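Local coordinates for uncharacterized protein (Cricetid herpesvirus 2, PDB 4ZKQ) that binds chemokines and probably acts as a viral decoy receptor that diverts them from the receptors of the host, at residues A[71-76]-A[148-153]; A[107-112]-A[136-141]; A[316-321]-A[372-377]; A[377-382]-A[394-399]. All coordinates share one frame; numbering follows the deposited sequence.

Contact 1 (A[71-76]-A[148-153])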
loop_
_atom_site.group_PDB
_atom_site.type_symbol
_atom_site.label_atom_id
_atom_site.label_comp_id
_atom_site.label_asym_id
_atom_site.label_seq_id
_atom_site.Cartn_x
_atom_site.Cartn_y
_atom_site.Cartn_z
ATOM N N ALA A 71 13.403 1.441 -12.088
ATOM C CA ALA A 71 12.915 1.476 -10.709
ATOM C C ALA A 71 11.646 0.640 -10.603
ATOM O O ALA A 71 10.816 0.638 -11.512
ATOM C CB ALA A 71 12.651 2.900 -10.267
ATOM N N VAL A 72 11.515 -0.077 -9.497
ATOM C CA VAL A 72 10.373 -0.943 -9.258
ATOM C C VAL A 72 9.758 -0.556 -7.925
ATOM O O VAL A 72 10.350 -0.780 -6.872
ATOM C CB VAL A 72 10.775 -2.428 -9.252
ATOM C CG1 VAL A 72 9.572 -3.315 -8.959
ATOM C CG2 VAL A 72 11.406 -2.808 -10.593
ATOM N N LEU A 73 8.569 0.034 -7.987
ATOM C CA LEU A 73 7.910 0.575 -6.801
ATOM C C LEU A 73 6.634 -0.197 -6.467
ATOM O O LEU A 73 5.846 -0.517 -7.355
ATOM C CB LEU A 73 7.590 2.052 -7.021
ATOM C CG LEU A 73 8.778 2.938 -7.366
ATOM C CD1 LEU A 73 8.308 4.320 -7.737
ATOM C CD2 LEU A 73 9.759 3.010 -6.209
ATOM N N PRO A 74 6.425 -0.512 -5.181
ATOM C CA PRO A 74 5.165 -1.150 -4.809
ATOM C C PRO A 74 4.030 -0.135 -4.809
ATOM O O PRO A 74 4.256 0.997 -4.383
ATOM C CB PRO A 74 5.443 -1.660 -3.399
ATOM C CG PRO A 74 6.396 -0.654 -2.845
ATOM C CD PRO A 74 7.273 -0.252 -4.004
ATOM N N LEU A 75 2.840 -0.516 -5.261
ATOM C CA LEU A 75 1.720 0.416 -5.218
ATOM C C LEU A 75 1.305 0.645 -3.766
ATOM O O LEU A 75 0.812 1.717 -3.428
ATOM C CB LEU A 75 0.551 -0.075 -6.076
ATOM C CG LEU A 75 0.812 -0.112 -7.590
ATOM C CD1 LEU A 75 -0.495 -0.266 -8.350
ATOM C CD2 LEU A 75 1.553 1.113 -8.114
ATOM N N SER A 76 1.543 -0.348 -2.907
ATOM C CA SER A 76 1.436 -0.157 -1.460
ATOM C C SER A 76 2.590 -0.880 -0.751
ATOM O O SER A 76 2.788 -2.068 -0.984
ATOM C CB SER A 76 0.086 -0.682 -0.956
ATOM O OG SER A 76 -0.022 -0.556 0.452
ATOM N N ALA A 148 4.622 -0.483 -9.881
ATOM C CA ALA A 148 4.841 0.503 -10.917
ATOM C C ALA A 148 6.307 0.413 -11.278
ATOM O O ALA A 148 7.157 0.320 -10.394
ATOM C CB ALA A 148 4.484 1.887 -10.451
ATOM N N VAL A 149 6.593 0.422 -12.573
ATOM C CA VAL A 149 7.957 0.295 -13.055
ATOM C C VAL A 149 8.269 1.507 -13.903
ATOM O O VAL A 149 7.495 1.871 -14.783
ATOM C CB VAL A 149 8.157 -1.001 -13.863
ATOM C CG1 VAL A 149 9.612 -1.152 -14.282
ATOM C CG2 VAL A 149 7.733 -2.196 -13.042
ATOM N N LEU A 150 9.391 2.150 -13.606
ATOM C CA LEU A 150 9.844 3.298 -14.370
ATOM C C LEU A 150 11.120 2.933 -15.097
ATOM O O LEU A 150 11.979 2.251 -14.539
ATOM C CB LEU A 150 10.083 4.508 -13.468
ATOM C CG LEU A 150 8.857 5.056 -12.732
ATOM C CD1 LEU A 150 8.654 4.300 -11.435
ATOM C CD2 LEU A 150 9.039 6.530 -12.474
ATOM N N ARG A 151 11.236 3.385 -16.342
ATOM C CA ARG A 151 12.419 3.106 -17.148
ATOM C C ARG A 151 12.879 4.357 -17.876
ATOM O O ARG A 151 12.074 5.119 -18.412
ATOM C CB ARG A 151 12.142 1.970 -18.133
ATOM C CG ARG A 151 12.248 0.604 -17.472
ATOM C CD ARG A 151 11.844 -0.540 -18.373
ATOM N NE ARG A 151 12.722 -0.695 -19.527
ATOM C CZ ARG A 151 13.897 -1.316 -19.504
ATOM N NH1 ARG A 151 14.367 -1.840 -18.377
ATOM N NH2 ARG A 151 14.607 -1.407 -20.620
ATOM N N VAL A 152 14.190 4.574 -17.858
ATOM C CA VAL A 152 14.785 5.751 -18.470
ATOM C C VAL A 152 16.215 5.384 -18.912
ATOM O O VAL A 152 16.883 4.590 -18.248
ATOM C CB VAL A 152 14.759 6.950 -17.485
ATOM C CG1 VAL A 152 15.643 6.683 -16.264
ATOM C CG2 VAL A 152 15.148 8.236 -18.173
ATOM N N PRO A 153 16.682 5.932 -20.048
ATOM C CA PRO A 153 17.909 5.375 -20.632
ATOM C C PRO A 153 19.209 5.943 -20.076
ATOM O O PRO A 153 19.218 6.610 -19.038
ATOM C CB PRO A 153 17.780 5.733 -22.126
ATOM C CG PRO A 153 16.523 6.562 -22.265
ATOM C CD PRO A 153 16.134 7.004 -20.893
#
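Leu73 and Leu150 meet through their CD1 methyls, 3.7 Å apart, on one face of an antiparallel strand pair that forms the middle of a four-stranded sheet in a beta sandwich. The two leucines sit diagonally across the ladder, and their side chains cross obliquely. In Leu73, CG lies beside the backbone N (chi1 -57°), and the extended second torsion carries CD1 outward to meet its partner. Ala71 and Ala148 belong to the same face, Ala71 CB lying 4.4 Å from Leu150 CD1. Leu75, just past the strand, brings CD2 back to 3.8 Å from Ala148 CB. This face is turned into the sandwich: Leu73 packs on Ile166 and Leu75 on Phe168, both of strand 161-169 in the other sheet.

The opposite face carries Val72 and Val149, a non-hydrogen-bonded pair whose nearest methyls, CG2 of Val72 and CG1 of Val149, are 4.4 Å apart. CG1 of Val149 stands opposite the backbone N (chi1 -177°) and also reaches Ala71 O, at 3.5 Å. The same oxygen receives a CA-H contact from Val149 CA at 3.3 Å, besides the hydrogen bond from Leu150 N. Ala71 with Leu150 and Leu73 with Ala148 each exchange two backbone hydrogen bonds; the straightest is Leu73 N to Ala148 O, 2.8 Å long with 175° at the hydrogen.

Contact 2 (A[107-112]-A[136-141])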
loop_
_atom_site.group_PDB
_atom_site.type_symbol
_atom_site.label_atom_id
_atom_site.label_comp_id
_atom_site.label_asym_id
_atom_site.label_seq_id
_atom_site.Cartn_x
_atom_site.Cartn_y
_atom_site.Cartn_z
ATOM N N LEU A 107 11.371 8.597 -21.173
ATOM C CA LEU A 107 10.818 7.970 -19.973
ATOM C C LEU A 107 9.586 7.148 -20.307
ATOM O O LEU A 107 8.661 7.648 -20.943
ATOM C CB LEU A 107 10.451 9.034 -18.934
ATOM C CG LEU A 107 9.659 8.575 -17.705
ATOM C CD1 LEU A 107 10.508 7.690 -16.798
ATOM C CD2 LEU A 107 9.117 9.784 -16.946
ATOM N N THR A 108 9.564 5.895 -19.864
ATOM C CA THR A 108 8.345 5.106 -19.923
ATOM C C THR A 108 8.028 4.495 -18.561
ATOM O O THR A 108 8.906 4.335 -17.709
ATOM C CB THR A 108 8.437 3.990 -20.974
ATOM O OG1 THR A 108 9.487 3.084 -20.619
ATOM C CG2 THR A 108 8.705 4.581 -22.367
ATOM N N VAL A 109 6.759 4.164 -18.363
ATOM C CA VAL A 109 6.330 3.508 -17.146
ATOM C C VAL A 109 5.281 2.481 -17.485
ATOM O O VAL A 109 4.602 2.592 -18.504
ATOM C CB VAL A 109 5.748 4.504 -16.109
ATOM C CG1 VAL A 109 6.707 5.640 -15.854
ATOM C CG2 VAL A 109 4.401 5.058 -16.564
ATOM N N PHE A 110 5.155 1.471 -16.637
ATOM C CA PHE A 110 4.021 0.576 -16.728
ATOM C C PHE A 110 3.612 0.103 -15.347
ATOM O O PHE A 110 4.320 0.291 -14.359
ATOM C CB PHE A 110 4.317 -0.618 -17.651
ATOM C CG PHE A 110 5.538 -1.418 -17.280
ATOM C CD1 PHE A 110 6.797 -1.014 -17.685
ATOM C CD2 PHE A 110 5.420 -2.598 -16.570
ATOM C CE1 PHE A 110 7.917 -1.757 -17.365
ATOM C CE2 PHE A 110 6.540 -3.348 -16.245
ATOM C CZ PHE A 110 7.787 -2.928 -16.647
ATOM N N GLY A 111 2.433 -0.489 -15.289
ATOM C CA GLY A 111 1.897 -0.987 -14.043
ATOM C C GLY A 111 0.706 -1.849 -14.357
ATOM O O GLY A 111 0.443 -2.133 -15.524
ATOM N N PRO A 112 -0.027 -2.267 -13.323
ATOM C CA PRO A 112 -1.191 -3.101 -13.600
ATOM C C PRO A 112 -2.250 -2.319 -14.370
ATOM O O PRO A 112 -2.590 -1.199 -13.988
ATOM C CB PRO A 112 -1.680 -3.484 -12.211
ATOM C CG PRO A 112 -1.286 -2.295 -11.359
ATOM C CD PRO A 112 0.043 -1.864 -11.907
ATOM N N PHE A 136 5.163 14.173 -14.395
ATOM C CA PHE A 136 4.574 13.131 -15.229
ATOM C C PHE A 136 3.654 12.264 -14.371
ATOM O O PHE A 136 3.854 12.147 -13.163
ATOM C CB PHE A 136 5.653 12.279 -15.913
ATOM C CG PHE A 136 6.562 11.530 -14.965
ATOM C CD1 PHE A 136 6.228 10.264 -14.509
ATOM C CD2 PHE A 136 7.775 12.077 -14.573
ATOM C CE1 PHE A 136 7.072 9.571 -13.657
ATOM C CE2 PHE A 136 8.621 11.396 -13.715
ATOM C CZ PHE A 136 8.273 10.138 -13.263
ATOM N N PHE A 137 2.633 11.676 -14.984
ATOM C CA PHE A 137 1.738 10.803 -14.231
ATOM C C PHE A 137 1.126 9.673 -15.045
ATOM O O PHE A 137 1.113 9.698 -16.280
ATOM C CB PHE A 137 0.619 11.634 -13.583
ATOM C CG PHE A 137 -0.353 12.230 -14.567
ATOM C CD1 PHE A 137 -0.121 13.478 -15.117
ATOM C CD2 PHE A 137 -1.512 11.551 -14.922
ATOM C CE1 PHE A 137 -1.019 14.035 -16.017
ATOM C CE2 PHE A 137 -2.415 12.107 -15.825
ATOM C CZ PHE A 137 -2.161 13.351 -16.368
ATOM N N ALA A 138 0.644 8.663 -14.327
ATOM C CA ALA A 138 -0.043 7.526 -14.929
ATOM C C ALA A 138 -0.969 6.919 -13.902
ATOM O O ALA A 138 -0.669 6.922 -12.709
ATOM C CB ALA A 138 0.941 6.490 -15.427
ATOM N N LYS A 139 -2.089 6.390 -14.378
ATOM C CA LYS A 139 -3.084 5.779 -13.510
ATOM C C LYS A 139 -3.113 4.272 -13.717
ATOM O O LYS A 139 -3.052 3.796 -14.851
ATOM C CB LYS A 139 -4.457 6.394 -13.786
ATOM C CG LYS A 139 -5.561 5.865 -12.905
ATOM C CD LYS A 139 -6.814 6.708 -13.082
ATOM C CE LYS A 139 -8.022 6.056 -12.442
ATOM N NZ LYS A 139 -9.279 6.720 -12.866
ATOM N N PHE A 140 -3.198 3.530 -12.616
ATOM C CA PHE A 140 -3.179 2.068 -12.653
ATOM C C PHE A 140 -4.359 1.512 -11.882
ATOM O O PHE A 140 -4.913 2.178 -11.014
ATOM C CB PHE A 140 -1.883 1.508 -12.055
ATOM C CG PHE A 140 -0.639 2.089 -12.652
ATOM C CD1 PHE A 140 -0.350 1.891 -13.990
ATOM C CD2 PHE A 140 0.249 2.823 -11.877
ATOM C CE1 PHE A 140 0.791 2.423 -14.554
ATOM C CE2 PHE A 140 1.399 3.356 -12.440
ATOM C CZ PHE A 140 1.670 3.152 -13.780
ATOM N N LEU A 141 -4.712 0.270 -12.186
ATOM C CA LEU A 141 -5.744 -0.446 -11.460
ATOM C C LEU A 141 -5.203 -1.822 -11.144
ATOM O O LEU A 141 -4.839 -2.563 -12.045
ATOM C CB LEU A 141 -7.022 -0.543 -12.285
ATOM C CG LEU A 141 -8.125 -1.470 -11.778
ATOM C CD1 LEU A 141 -8.702 -0.979 -10.471
ATOM C CD2 LEU A 141 -9.212 -1.563 -12.834
#
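Leu107 presses its CD2 methyl almost squarely onto the Phe136 ring, 3.5 Å from the centroid and 7° off the normal. This CH-pi contact lies between the two sheets of a beta sandwich: strands 108-111 and 132-143 face each other with segment axes 7.7 Å apart and nearly aligned. Phe136 has CG in the crowded position between its backbone N and carbonyl carbon (chi1 62°), which stands the ring up under the methyl.

A second CH-pi contact closes the other end. Gly111 CA sits 3.5 Å above the Phe140 ring plane, displaced toward the rim, while Val109 CG2 comes to the edge of that ring at CZ. The same methyl touches Ala138 CB at 3.9 Å, so one valine branch meets both residues.

Farther out, Pro119 of strand 117-125 touches both Leu107 and Phe136, and Leu150 of the neighbouring strand packs on Phe136 and Val109. Leu90 of strand 85-94 touches Phe140 and Val109. Where the sheets converge, Pro112 CD rests 3.9 Å from Phe140 CB, and Leu141 N donates to Pro112 O over 3.1 Å, coming from 38° out of the carbonyl plane.

Contact 3 (A[316-321]-A[372-377]); sequences SGLKDS and GATDQG
Gln376 lays one face of its side-chain amide against the Gly317 backbone: Gly317 CA stands 4.0 Å from Gln376 CD and well above the amide plane. Leu318 N lies on the same side of that plane, 4.1 Å from Gln376 NE2, so this is packing rather than a polar bond. The contact is a loop-to-loop one, joining the turn after strand 308-315 to the loop leading into strand 378-384, two strands that pair antiparallel in one sheet.

In the glutamine, CG sits between the backbone N and the carbonyl carbon (chi1 61°), 3.8 Å from Gly317 CA; the chain then runs on extended, which carries the amide alongside Gly317 toward Leu318 N. Gly317 has a positive phi and no side chain, and its bare CA lies directly against the glutamine. Gln376 also touches a crystal neighbour, so its pose may owe something to the lattice.

Closer to the strands the backbones themselves approach, with the CA atoms of Ser316 and Gly377 4.0 Å apart. Ser316 O is 3.6 Å from Gly377 N, a separation not counted as a hydrogen bond. Behind this point Ser316 packs on Val399 and Leu400 of the C-terminal tail. On the outer side Leu318 crosses Thr374 at about a right angle, its CD2 methyl 4.1 Å from Thr374 OG1 and close to Thr374 O, a carbonyl oxygen buried here without any polar partner in the model.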
loop_
_atom_site.group_PDB
_atom_site.type_symbol
_atom_site.label_atom_id
_atom_site.label_comp_id
_atom_site.label_asym_id
_atom_site.label_seq_id
_atom_site.Cartn_x
_atom_site.Cartn_y
_atom_site.Cartn_z
ATOM N N SER A 316 -16.958 -13.017 3.458
ATOM C CA SER A 316 -17.729 -14.114 4.033
ATOM C C SER A 316 -17.158 -15.477 3.671
ATOM O O SER A 316 -17.664 -16.504 4.122
ATOM C CB SER A 316 -19.185 -14.046 3.574
ATOM O OG SER A 316 -19.900 -13.043 4.268
ATOM N N GLY A 317 -16.100 -15.487 2.868
ATOM C CA GLY A 317 -15.679 -16.713 2.223
ATOM C C GLY A 317 -16.720 -16.971 1.154
ATOM O O GLY A 317 -17.387 -16.035 0.719
ATOM N N LEU A 318 -16.879 -18.222 0.737
ATOM C CA LEU A 318 -17.871 -18.552 -0.281
ATOM C C LEU A 318 -17.587 -17.804 -1.581
ATOM O O LEU A 318 -17.192 -18.403 -2.580
ATOM C CB LEU A 318 -19.282 -18.218 0.211
ATOM C CG LEU A 318 -19.754 -18.847 1.523
ATOM C CD1 LEU A 318 -20.959 -18.095 2.067
ATOM C CD2 LEU A 318 -20.088 -20.314 1.317
ATOM N N LYS A 319 -17.801 -16.491 -1.549
ATOM C CA LYS A 319 -17.576 -15.633 -2.703
ATOM C C LYS A 319 -16.105 -15.634 -3.108
ATOM O O LYS A 319 -15.213 -15.617 -2.258
ATOM C CB LYS A 319 -18.055 -14.208 -2.402
ATOM C CG LYS A 319 -17.558 -13.680 -1.066
ATOM C CD LYS A 319 -18.411 -12.531 -0.576
ATOM C CE LYS A 319 -17.938 -12.042 0.785
ATOM N NZ LYS A 319 -18.441 -10.674 1.116
ATOM N N ASP A 320 -15.863 -15.639 -4.413
ATOM C CA ASP A 320 -14.509 -15.701 -4.944
ATOM C C ASP A 320 -13.672 -14.469 -4.602
ATOM O O ASP A 320 -12.470 -14.579 -4.363
ATOM C CB ASP A 320 -14.550 -15.885 -6.461
ATOM C CG ASP A 320 -15.145 -14.688 -7.177
ATOM O OD1 ASP A 320 -16.025 -14.016 -6.597
ATOM O OD2 ASP A 320 -14.725 -14.419 -8.321
ATOM N N SER A 321 -14.306 -13.300 -4.587
ATOM C CA SER A 321 -13.588 -12.048 -4.367
ATOM C C SER A 321 -14.524 -10.876 -4.087
ATOM O O SER A 321 -14.402 -9.817 -4.704
ATOM C CB SER A 321 -12.704 -11.722 -5.577
ATOM O OG SER A 321 -12.105 -10.442 -5.451
ATOM N N GLY A 372 -25.006 -21.676 11.943
ATOM C CA GLY A 372 -24.504 -22.971 12.381
ATOM C C GLY A 372 -24.020 -23.973 11.343
ATOM O O GLY A 372 -24.024 -25.170 11.605
ATOM N N ALA A 373 -23.608 -23.504 10.169
ATOM C CA ALA A 373 -23.054 -24.404 9.158
ATOM C C ALA A 373 -22.484 -23.651 7.957
ATOM O O ALA A 373 -22.859 -22.508 7.707
ATOM C CB ALA A 373 -24.124 -25.413 8.694
ATOM N N THR A 374 -21.600 -24.322 7.216
ATOM C CA THR A 374 -20.965 -23.796 6.000
ATOM C C THR A 374 -20.610 -22.304 6.058
ATOM O O THR A 374 -20.974 -21.533 5.170
ATOM C CB THR A 374 -21.856 -24.053 4.758
ATOM O OG1 THR A 374 -21.231 -23.501 3.592
ATOM C CG2 THR A 374 -23.232 -23.437 4.927
ATOM N N ASP A 375 -19.878 -21.915 7.096
ATOM C CA ASP A 375 -19.461 -20.527 7.267
ATOM C C ASP A 375 -17.954 -20.407 7.486
ATOM O O ASP A 375 -17.341 -21.217 8.187
ATOM C CB ASP A 375 -20.214 -19.879 8.433
ATOM C CG ASP A 375 -21.673 -19.611 8.106
ATOM O OD1 ASP A 375 -21.982 -19.364 6.921
ATOM O OD2 ASP A 375 -22.512 -19.644 9.030
ATOM N N GLN A 376 -17.364 -19.386 6.874
ATOM C CA GLN A 376 -15.935 -19.154 6.996
ATOM C C GLN A 376 -15.601 -17.673 6.838
ATOM O O GLN A 376 -14.645 -17.315 6.149
ATOM C CB GLN A 376 -15.169 -19.989 5.965
ATOM C CG GLN A 376 -15.494 -19.679 4.514
ATOM C CD GLN A 376 -14.505 -20.311 3.552
ATOM O OE1 GLN A 376 -13.321 -19.971 3.545
ATOM N NE2 GLN A 376 -14.986 -21.243 2.739
ATOM N N GLY A 377 -16.389 -16.816 7.483
ATOM C CA GLY A 377 -16.151 -15.384 7.444
ATOM C C GLY A 377 -14.796 -14.987 8.008
ATOM O O GLY A 377 -14.278 -15.637 8.917
#

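Contact 4 (A[377-382]-A[394-399]); sequences GFVFLK and YYLDRV
Val379 and Tyr394 exchange two backbone hydrogen bonds, the shorter from Tyr394 N to Val379 O at 2.7 Å and the other from Val379 N to Tyr394 O at 3.0 Å. Two residues along each chain from this pair, Leu396 N donates to Gly377 O over 2.9 Å, reaching it from 47° out of the carbonyl plane, an off-axis approach at a point where both residues lie just outside the strands. Between these bonds, Phe378 CA makes a CA-H contact with Tyr394 O at 3.4 Å.

The bonds belong to the beta hairpin of strands 378-384 and 388-395, at the end away from its turn. The hairpin is extended by strand 308-315, whose Trp313 ring meets that of Phe378.

On the face bearing Phe378 and Tyr395, a non-hydrogen-bonded pair, the side chains lie side by side and point the same way. Tyr395 presents CD1 and CE1 to the edge of the Phe378 ring, with CE1 3.8 Å from Phe378 CE1. The Tyr395 hydroxyl is hydrogen-bonded to Glu393.

Val379, Leu381, Tyr394 and Leu396 pack on the other side. CG2 of Val379, placed beside the backbone N by a chi1 of 173°, meets Leu396 CD1 at 3.9 Å. Leu381 CB comes to the edge of the Tyr394 ring, 4.4 Å from CE2. Strand 290-296 covers this side: Phe295 touches both Leu381 and Tyr394, and the Tyr293 ring meets that of Tyr394 with the planes at about 35°.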
loop_
_atom_site.group_PDB
_atom_site.type_symbol
_atom_site.label_atom_id
_atom_site.label_comp_id
_atom_site.label_asym_id
_atom_site.label_seq_id
_atom_site.Cartn_x
_atom_site.Cartn_y
_atom_site.Cartn_z
ATOM N N GLY A 377 -16.389 -16.816 7.483
ATOM C CA GLY A 377 -16.151 -15.384 7.444
ATOM C C GLY A 377 -14.796 -14.987 8.008
ATOM O O GLY A 377 -14.278 -15.637 8.917
ATOM N N PHE A 378 -14.219 -13.921 7.456
ATOM C CA PHE A 378 -12.930 -13.405 7.914
ATOM C C PHE A 378 -12.949 -11.887 7.936
ATOM O O PHE A 378 -13.425 -11.261 6.992
ATOM C CB PHE A 378 -11.800 -13.894 7.012
ATOM C CG PHE A 378 -10.459 -13.266 7.306
ATOM C CD1 PHE A 378 -9.628 -13.792 8.281
ATOM C CD2 PHE A 378 -10.019 -12.164 6.585
ATOM C CE1 PHE A 378 -8.388 -13.225 8.541
ATOM C CE2 PHE A 378 -8.785 -11.594 6.842
ATOM C CZ PHE A 378 -7.968 -12.123 7.818
ATOM N N VAL A 379 -12.445 -11.316 9.024
ATOM C CA VAL A 379 -12.294 -9.873 9.157
ATOM C C VAL A 379 -10.879 -9.562 9.637
ATOM O O VAL A 379 -10.335 -10.259 10.504
ATOM C CB VAL A 379 -13.332 -9.273 10.141
ATOM C CG1 VAL A 379 -13.055 -7.788 10.399
ATOM C CG2 VAL A 379 -14.748 -9.466 9.613
ATOM N N PHE A 380 -10.285 -8.525 9.048
ATOM C CA PHE A 380 -8.991 -8.009 9.464
ATOM C C PHE A 380 -9.109 -6.537 9.835
ATOM O O PHE A 380 -9.614 -5.737 9.051
ATOM C CB PHE A 380 -7.953 -8.173 8.356
ATOM C CG PHE A 380 -6.574 -7.728 8.751
ATOM C CD1 PHE A 380 -5.906 -8.354 9.783
ATOM C CD2 PHE A 380 -5.949 -6.684 8.092
ATOM C CE1 PHE A 380 -4.640 -7.955 10.157
ATOM C CE2 PHE A 380 -4.683 -6.282 8.457
ATOM C CZ PHE A 380 -4.024 -6.919 9.491
ATOM N N LEU A 381 -8.650 -6.199 11.033
ATOM C CA LEU A 381 -8.597 -4.818 11.493
ATOM C C LEU A 381 -7.156 -4.434 11.738
ATOM O O LEU A 381 -6.456 -5.105 12.491
ATOM C CB LEU A 381 -9.408 -4.641 12.780
ATOM C CG LEU A 381 -9.260 -3.297 13.498
ATOM C CD1 LEU A 381 -9.846 -2.172 12.644
ATOM C CD2 LEU A 381 -9.920 -3.347 14.865
ATOM N N LYS A 382 -6.716 -3.355 11.103
ATOM C CA LYS A 382 -5.405 -2.800 11.396
ATOM C C LYS A 382 -5.571 -1.376 11.899
ATOM O O LYS A 382 -6.361 -0.602 11.365
ATOM C CB LYS A 382 -4.495 -2.829 10.170
ATOM C CG LYS A 382 -3.103 -2.269 10.455
ATOM C CD LYS A 382 -2.109 -2.556 9.343
ATOM C CE LYS A 382 -2.469 -1.831 8.067
ATOM N NZ LYS A 382 -1.376 -1.932 7.057
ATOM N N TYR A 394 -9.924 -11.846 12.695
ATOM C CA TYR A 394 -11.123 -12.397 13.306
ATOM C C TYR A 394 -11.704 -13.465 12.397
ATOM O O TYR A 394 -11.896 -13.240 11.197
ATOM C CB TYR A 394 -12.156 -11.304 13.577
ATOM C CG TYR A 394 -11.686 -10.271 14.572
ATOM C CD1 TYR A 394 -11.905 -10.447 15.927
ATOM C CD2 TYR A 394 -11.024 -9.122 14.156
ATOM C CE1 TYR A 394 -11.486 -9.523 16.841
ATOM C CE2 TYR A 394 -10.597 -8.181 15.070
ATOM C CZ TYR A 394 -10.833 -8.392 16.417
ATOM O OH TYR A 394 -10.422 -7.489 17.363
ATOM N N TYR A 395 -11.952 -14.636 12.977
ATOM C CA TYR A 395 -12.519 -15.770 12.258
ATOM C C TYR A 395 -13.963 -15.928 12.701
ATOM O O TYR A 395 -14.246 -16.188 13.875
ATOM C CB TYR A 395 -11.706 -17.042 12.520
ATOM C CG TYR A 395 -10.219 -16.817 12.390
ATOM C CD1 TYR A 395 -9.691 -16.215 11.258
ATOM C CD2 TYR A 395 -9.348 -17.173 13.407
ATOM C CE1 TYR A 395 -8.339 -15.988 11.137
ATOM C CE2 TYR A 395 -7.989 -16.949 13.295
ATOM C CZ TYR A 395 -7.491 -16.354 12.156
ATOM O OH TYR A 395 -6.140 -16.124 12.031
ATOM N N LEU A 396 -14.870 -15.729 11.753
ATOM C CA LEU A 396 -16.300 -15.734 12.022
ATOM C C LEU A 396 -16.920 -17.093 11.725
ATOM O O LEU A 396 -16.409 -17.845 10.896
ATOM C CB LEU A 396 -17.004 -14.668 11.176
ATOM C CG LEU A 396 -16.933 -13.205 11.612
ATOM C CD1 LEU A 396 -15.509 -12.694 11.630
ATOM C CD2 LEU A 396 -17.792 -12.354 10.685
ATOM N N ASP A 397 -18.020 -17.397 12.406
ATOM C CA ASP A 397 -18.865 -18.532 12.040
ATOM C C ASP A 397 -20.248 -18.018 11.642
ATOM O O ASP A 397 -21.213 -18.775 11.574
ATOM C CB ASP A 397 -18.961 -19.546 13.184
ATOM C CG ASP A 397 -19.323 -18.906 14.513
ATOM O OD1 ASP A 397 -19.742 -17.730 14.524
ATOM O OD2 ASP A 397 -19.192 -19.590 15.551
ATOM N N ARG A 398 -20.322 -16.713 11.390
ATOM C CA ARG A 398 -21.497 -16.084 10.803
ATOM C C ARG A 398 -21.128 -15.615 9.406
ATOM O O ARG A 398 -19.950 -15.395 9.116
ATOM C CB ARG A 398 -21.972 -14.900 11.644
ATOM C CG ARG A 398 -22.302 -15.236 13.084
ATOM C CD ARG A 398 -23.590 -16.027 13.191
ATOM N NE ARG A 398 -24.047 -16.132 14.576
ATOM C CZ ARG A 398 -23.668 -17.079 15.430
ATOM N NH1 ARG A 398 -22.819 -18.030 15.055
ATOM N NH2 ARG A 398 -24.144 -17.080 16.669
ATOM N N VAL A 399 -22.121 -15.461 8.540
ATOM C CA VAL A 399 -21.863 -14.930 7.212
ATOM C C VAL A 399 -21.885 -13.407 7.310
ATOM O O VAL A 399 -22.812 -12.817 7.867
ATOM C CB VAL A 399 -22.886 -15.451 6.163
ATOM C CG1 VAL A 399 -24.271 -14.839 6.366
ATOM C CG2 VAL A 399 -22.379 -15.189 4.752
#

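In the fold
Contacts 1 and 2 lie 9 Å apart between centres and touch: probable backbone hydrogen bonds join Arg151 N to Thr108 O and Val149 N to Phe110 O, each 2.9 Å, placing 108-111 beside 147-152 in one sheet. Along the chain, contact 2 is nested inside the loop closed by contact 1. Contacts 3 and 4 share Gly377, with centres 10 Å apart, and Ser316 OG packs 3.3 Å from Val399 CG2 between them. The centres of contacts 1 and 4 are about 34 Å apart, though their nearest atoms come within about 7 Å without touching. Bound N-acetylglucosamine comes to about 11 Å from the Phe110 side chain and about 13 Å from that of Val149.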